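PDB 1U6M: acetyltransferase, GNAT family from Enterococcus faecalis, which probably transfers an acyl group, most likely acetyl from acetyl-CoA, to an acceptor, as members of the GNAT family generally do. Local coordinates for residues N111-L115 with K146-N152; E105-L109 with V172-T176. All blocks are in the same frame, centred on the assembly; numbering follows the deposited sequence.

Following the chain from its N terminus, residues 105-109 come first, in the loop after helix 85-93, and lead almost at once into 111-115 at the start of strand 112-120. Interaction 1 then closes a loop of 30 residues, when 146-152 returns through strand 148-154 to lie parallel to that strand. Interaction 2 closes only later, when 172-176 on edge strand 170-177 reaches back to 105-109, so its larger loop of 62 residues encloses interaction 1. The two meet where Asn152 ND2 lies 3.0 Å from Glu107 O, a probable hydrogen bond, and Tyr114 packs on Thr108. Together they tie the central parallel strands, the preceding loop and the C-terminal edge into one sheet region.

Interaction 1 of 2, residues N111-L115 with K146-N152; sequences NEWYL and KQALGLN
Trp113 and Leu115 bond to Ala148 and Gly150 as neighbouring parallel strands of the GNAT sheet, 112-120 beside 148-154. Trp113 N donates to Ala148 O (2.8 Å), Gly150 N to Trp113 O (2.8 Å), and Leu115 N to Gly150 O (2.9 Å), the last almost straight. The next rung is missing: Leu115 O and Asn152 N stand 5.0 Å apart. A water takes its place, accepting from Asn152 N at 3.0 Å and lying within hydrogen-bonding distance of Leu115 O. With the short strand axes already 35° apart, this is consistent with the start of the splay between the two parallel strands that in GNAT enzymes admits acetyl-CoA; a sulfate ion, probably from the crystallisation liquor, lies beside the Leu115 side chain.

Side chains alternate between the two faces. On one, Trp113 and Leu149 run side by side, and methyl CD2 of Leu149 meets the six-membered part of the indole at CE3 (3.7 Å). Helix 137-142 packs over this face through Leu137, Val140 and Ala141, all touching Trp113.

On the other face, the Glu112 carboxylate reaches across to the backbone of Gly150, OE2 lying 3.6 Å from its CA. The other oxygen, OE1, accepts from Leu109 N. Tyr114 has CG opposite its backbone N (chi1 178°), which carries the ring along the neighbouring strand past Gly150 O and Leu151 CA. Its hydroxyl thus arrives at Asn152, whose ND2 makes a weak, bent bond to Tyr114 OH despite a separation of just 2.7 Å. The ring and amide planes are turned 53° from each other, and the stronger partner of that amide nitrogen is Glu107 O.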
loop_
_atom_site.group_PDB
_atom_site.type_symbol
_atom_site.label_atom_id
_atom_site.label_comp_id
_atom_site.label_asym_id
_atom_site.label_seq_id
_atom_site.Cartn_x
_atom_site.Cartn_y
_atom_site.Cartn_z
ATOM N N ASN A 111 -4.972 15.873 -5.713
ATOM C CA ASN A 111 -3.918 16.068 -6.731
ATOM C C ASN A 111 -2.510 15.371 -6.589
ATOM O O ASN A 111 -1.636 15.547 -7.447
ATOM C CB ASN A 111 -3.745 17.585 -6.996
ATOM C CG ASN A 111 -5.092 18.275 -7.355
ATOM O OD1 ASN A 111 -5.484 19.262 -6.707
ATOM N ND2 ASN A 111 -5.814 17.721 -8.359
ATOM N N GLU A 112 -2.307 14.582 -5.539
ATOM C CA GLU A 112 -1.147 13.689 -5.476
ATOM C C GLU A 112 -1.479 12.270 -5.997
ATOM O O GLU A 112 -2.647 11.852 -6.011
ATOM C CB GLU A 112 -0.583 13.666 -4.055
ATOM C CG GLU A 112 -1.355 12.777 -3.118
ATOM C CD GLU A 112 -1.143 13.093 -1.687
ATOM O OE1 GLU A 112 -1.821 12.479 -0.842
ATOM O OE2 GLU A 112 -0.327 13.970 -1.386
ATOM N N TRP A 113 -0.466 11.551 -6.481
ATOM C CA TRP A 113 -0.488 10.093 -6.495
ATOM C C TRP A 113 -0.023 9.659 -5.092
ATOM O O TRP A 113 1.075 10.027 -4.642
ATOM C CB TRP A 113 0.421 9.564 -7.550
ATOM C CG TRP A 113 0.283 8.059 -7.825
ATOM C CD1 TRP A 113 -0.488 7.468 -8.781
ATOM C CD2 TRP A 113 0.971 6.981 -7.147
ATOM N NE1 TRP A 113 -0.330 6.092 -8.743
ATOM C CE2 TRP A 113 0.552 5.773 -7.747
ATOM C CE3 TRP A 113 1.883 6.927 -6.082
ATOM C CZ2 TRP A 113 1.040 4.520 -7.332
ATOM C CZ3 TRP A 113 2.371 5.672 -5.656
ATOM C CH2 TRP A 113 1.954 4.498 -6.275
ATOM N N TYR A 114 -0.912 9.013 -4.345
ATOM C CA TYR A 114 -0.615 8.716 -2.966
ATOM C C TYR A 114 0.043 7.320 -2.771
ATOM O O TYR A 114 -0.494 6.295 -3.245
ATOM C CB TYR A 114 -1.878 8.789 -2.131
ATOM C CG TYR A 114 -1.628 8.439 -0.672
ATOM C CD1 TYR A 114 -2.152 7.258 -0.109
ATOM C CD2 TYR A 114 -0.861 9.261 0.144
ATOM C CE1 TYR A 114 -1.932 6.943 1.242
ATOM C CE2 TYR A 114 -0.630 8.920 1.516
ATOM C CZ TYR A 114 -1.165 7.773 2.024
ATOM O OH TYR A 114 -0.925 7.434 3.345
ATOM N N LEU A 115 1.196 7.301 -2.087
ATOM C CA LEU A 115 1.883 6.060 -1.753
ATOM C C LEU A 115 1.280 5.496 -0.486
ATOM O O LEU A 115 1.503 6.004 0.589
ATOM C CB LEU A 115 3.398 6.249 -1.603
ATOM C CG LEU A 115 4.232 5.080 -0.996
ATOM C CD1 LEU A 115 4.106 3.867 -1.830
ATOM C CD2 LEU A 115 5.763 5.475 -0.758
ATOM N N LYS A 146 -0.327 12.796 -12.532
ATOM C CA LYS A 146 -0.173 13.535 -11.297
ATOM C C LYS A 146 1.199 14.250 -11.273
ATOM O O LYS A 146 2.175 13.764 -11.820
ATOM C CB LYS A 146 -0.432 12.604 -10.100
ATOM C CG LYS A 146 -1.877 12.031 -10.031
ATOM C CD LYS A 146 -2.829 13.155 -9.627
ATOM C CE LYS A 146 -4.339 12.789 -9.517
ATOM N NZ LYS A 146 -4.970 12.443 -10.839
ATOM N N GLN A 147 1.258 15.429 -10.657
ATOM C CA GLN A 147 2.488 16.217 -10.570
ATOM C C GLN A 147 3.101 16.195 -9.186
ATOM O O GLN A 147 4.121 16.837 -8.963
ATOM C CB GLN A 147 2.231 17.683 -10.937
ATOM C CG GLN A 147 2.108 17.946 -12.411
ATOM C CD GLN A 147 0.879 18.759 -12.682
ATOM O OE1 GLN A 147 0.791 19.932 -12.286
ATOM N NE2 GLN A 147 -0.107 18.133 -13.327
ATOM N N ALA A 148 2.457 15.488 -8.265
ATOM C CA ALA A 148 2.972 15.299 -6.932
ATOM C C ALA A 148 2.770 13.809 -6.537
ATOM O O ALA A 148 1.807 13.153 -6.953
ATOM C CB ALA A 148 2.328 16.244 -5.980
ATOM N N LEU A 149 3.739 13.276 -5.805
ATOM C CA LEU A 149 3.722 11.913 -5.312
ATOM C C LEU A 149 3.669 12.197 -3.825
ATOM O O LEU A 149 4.517 12.970 -3.364
ATOM C CB LEU A 149 5.033 11.296 -5.645
ATOM C CG LEU A 149 5.361 9.849 -5.908
ATOM C CD1 LEU A 149 6.876 9.712 -5.983
ATOM C CD2 LEU A 149 4.773 8.950 -4.835
ATOM N N GLY A 150 2.713 11.649 -3.065
ATOM C CA GLY A 150 2.652 12.003 -1.632
ATOM C C GLY A 150 2.631 10.817 -0.693
ATOM O O GLY A 150 2.416 9.705 -1.140
ATOM N N LEU A 151 2.870 11.042 0.601
ATOM C CA LEU A 151 2.972 9.933 1.565
ATOM C C LEU A 151 2.775 10.449 2.982
ATOM O O LEU A 151 2.869 11.680 3.226
ATOM C CB LEU A 151 4.326 9.151 1.431
ATOM C CG LEU A 151 5.708 9.809 1.636
ATOM C CD1 LEU A 151 5.966 10.094 3.112
ATOM C CD2 LEU A 151 6.807 8.971 1.077
ATOM N N ASN A 152 2.494 9.547 3.922
ATOM C CA ASN A 152 2.454 9.937 5.322
ATOM C C ASN A 152 3.551 9.150 6.026
ATOM O O ASN A 152 3.705 7.948 5.748
ATOM C CB ASN A 152 1.125 9.575 5.993
ATOM C CG ASN A 152 -0.044 10.352 5.439
ATOM O OD1 ASN A 152 -0.043 11.549 5.430
ATOM N ND2 ASN A 152 -1.029 9.649 4.943
HETATM O O HOH W 1 -0.764 16.609 -9.728
HETATM O O HOH W 2 2.177 6.693 3.067
#

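Interaction 2 of 2, residues E105-L109 with V172-T176; sequences EEETL and VTTMT
Leu109 and Met175 supply the main side-chain contact, methyl CD2 of Leu109 lying 3.5 Å from the terminal methyl CE of Met175. The other leucine branch faces the neighbouring part of the strand: CD1 is 3.8 Å from Val172 CG1 and 4.0 Å from Thr173 OG1. Leu109 and Val172 pass in opposite directions, whereas the leucine and methionine chains meet at a slant. Met175 leaves the strand with CG opposite its carbonyl carbon (chi1 -44°) and continues extended, a shape that spans the gap and brings SD to 3.4 Å from Glu107 O.

Backbone distances show that side chains bridge the two segments: the CA atoms of Glu107 and Met175 are 7.5 Å apart, those of Leu109 and Thr173 9.3 Å. Although the segments run nearly antiparallel, with end-to-end directions 174° apart, no hydrogen bond joins them.

A second shell fixes both sides. Glu80 accepts from Glu107 N and bonds to Thr108 OG1, tying down two successive residues of the loop. Strand 180-188 contributes His184, touched by both Leu109 and Met175, and Gln186, touched by Leu109 and Val172.

The same His184 stands opposite both Val172 and Thr173 in the backbone pairing, which makes this a classic beta bulge in the antiparallel pair 170-177 and 180-188, the C-terminal strand pair of the GNAT sheet, with 170-177 at its edge.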
loop_
_atom_site.group_PDB
_atom_site.type_symbol
_atom_site.label_atom_id
_atom_site.label_comp_id
_atom_site.label_asym_id
_atom_site.label_seq_id
_atom_site.Cartn_x
_atom_site.Cartn_y
_atom_site.Cartn_z
ATOM N N GLU A 105 -10.175 6.174 5.910
ATOM C CA GLU A 105 -9.815 6.609 4.540
ATOM C C GLU A 105 -9.602 8.139 4.489
ATOM O O GLU A 105 -10.209 8.853 3.670
ATOM C CB GLU A 105 -10.878 6.150 3.501
ATOM C CG GLU A 105 -10.998 4.622 3.243
ATOM C CD GLU A 105 -12.234 4.240 2.387
ATOM O OE1 GLU A 105 -13.263 4.967 2.478
ATOM O OE2 GLU A 105 -12.187 3.216 1.631
ATOM N N GLU A 106 -8.742 8.634 5.379
ATOM C CA GLU A 106 -8.560 10.081 5.495
ATOM C C GLU A 106 -7.087 10.552 5.418
ATOM O O GLU A 106 -6.678 11.469 6.139
ATOM C CB GLU A 106 -9.273 10.587 6.759
ATOM C CG GLU A 106 -10.834 10.533 6.663
ATOM C CD GLU A 106 -11.537 10.559 8.032
ATOM O OE1 GLU A 106 -10.872 10.401 9.082
ATOM O OE2 GLU A 106 -12.776 10.729 8.048
ATOM N N GLU A 107 -6.310 9.954 4.516
ATOM C CA GLU A 107 -4.876 10.127 4.584
ATOM C C GLU A 107 -4.215 10.849 3.392
ATOM O O GLU A 107 -3.059 11.232 3.466
ATOM C CB GLU A 107 -4.202 8.794 4.933
ATOM C CG GLU A 107 -4.510 7.621 4.041
ATOM C CD GLU A 107 -4.055 6.291 4.652
ATOM O OE1 GLU A 107 -3.635 5.349 3.947
ATOM O OE2 GLU A 107 -4.133 6.180 5.871
ATOM N N THR A 108 -4.970 11.053 2.318
ATOM C CA THR A 108 -4.455 11.689 1.108
ATOM C C THR A 108 -4.735 13.190 1.039
ATOM O O THR A 108 -5.606 13.675 1.743
ATOM C CB THR A 108 -4.951 11.001 -0.194
ATOM O OG1 THR A 108 -6.313 11.388 -0.467
ATOM C CG2 THR A 108 -4.833 9.496 -0.095
ATOM N N LEU A 109 -3.969 13.897 0.205
ATOM C CA LEU A 109 -4.281 15.264 -0.232
ATOM C C LEU A 109 -4.712 15.294 -1.717
ATOM O O LEU A 109 -4.275 14.444 -2.506
ATOM C CB LEU A 109 -3.084 16.193 -0.058
ATOM C CG LEU A 109 -2.600 16.567 1.342
ATOM C CD1 LEU A 109 -1.660 17.743 1.225
ATOM C CD2 LEU A 109 -3.762 16.880 2.329
ATOM N N VAL A 172 4.568 18.923 3.996
ATOM C CA VAL A 172 3.463 19.712 3.418
ATOM C C VAL A 172 2.353 19.973 4.468
ATOM O O VAL A 172 1.865 21.081 4.549
ATOM C CB VAL A 172 2.905 19.046 2.134
ATOM C CG1 VAL A 172 1.554 19.679 1.694
ATOM C CG2 VAL A 172 3.931 19.111 1.005
ATOM N N THR A 173 1.980 18.980 5.281
ATOM C CA THR A 173 0.997 19.154 6.370
ATOM C C THR A 173 1.281 18.163 7.476
ATOM O O THR A 173 2.269 17.446 7.411
ATOM C CB THR A 173 -0.489 18.908 5.926
ATOM O OG1 THR A 173 -0.765 19.561 4.675
ATOM C CG2 THR A 173 -1.481 19.451 6.992
ATOM N N THR A 174 0.385 18.117 8.464
ATOM C CA THR A 174 0.395 17.176 9.582
ATOM C C THR A 174 -1.001 16.501 9.686
ATOM O O THR A 174 -2.018 17.170 9.554
ATOM C CB THR A 174 0.718 17.936 10.880
ATOM O OG1 THR A 174 1.768 18.880 10.631
ATOM C CG2 THR A 174 1.187 16.997 11.972
ATOM N N MET A 175 -1.060 15.183 9.890
ATOM C CA MET A 175 -2.355 14.478 10.083
ATOM C C MET A 175 -2.352 13.689 11.378
ATOM O O MET A 175 -1.287 13.317 11.859
ATOM C CB MET A 175 -2.666 13.520 8.923
ATOM C CG MET A 175 -2.398 14.119 7.569
ATOM S SD MET A 175 -3.114 13.275 6.150
ATOM C CE MET A 175 -3.121 14.677 5.025
ATOM N N THR A 176 -3.537 13.451 11.950
ATOM C CA THR A 176 -3.705 12.491 13.058
ATOM C C THR A 176 -4.643 11.394 12.585
ATOM O O THR A 176 -5.796 11.664 12.286
ATOM C CB THR A 176 -4.304 13.149 14.331
ATOM O OG1 THR A 176 -3.582 14.347 14.643
ATOM C CG2 THR A 176 -4.275 12.182 15.538
#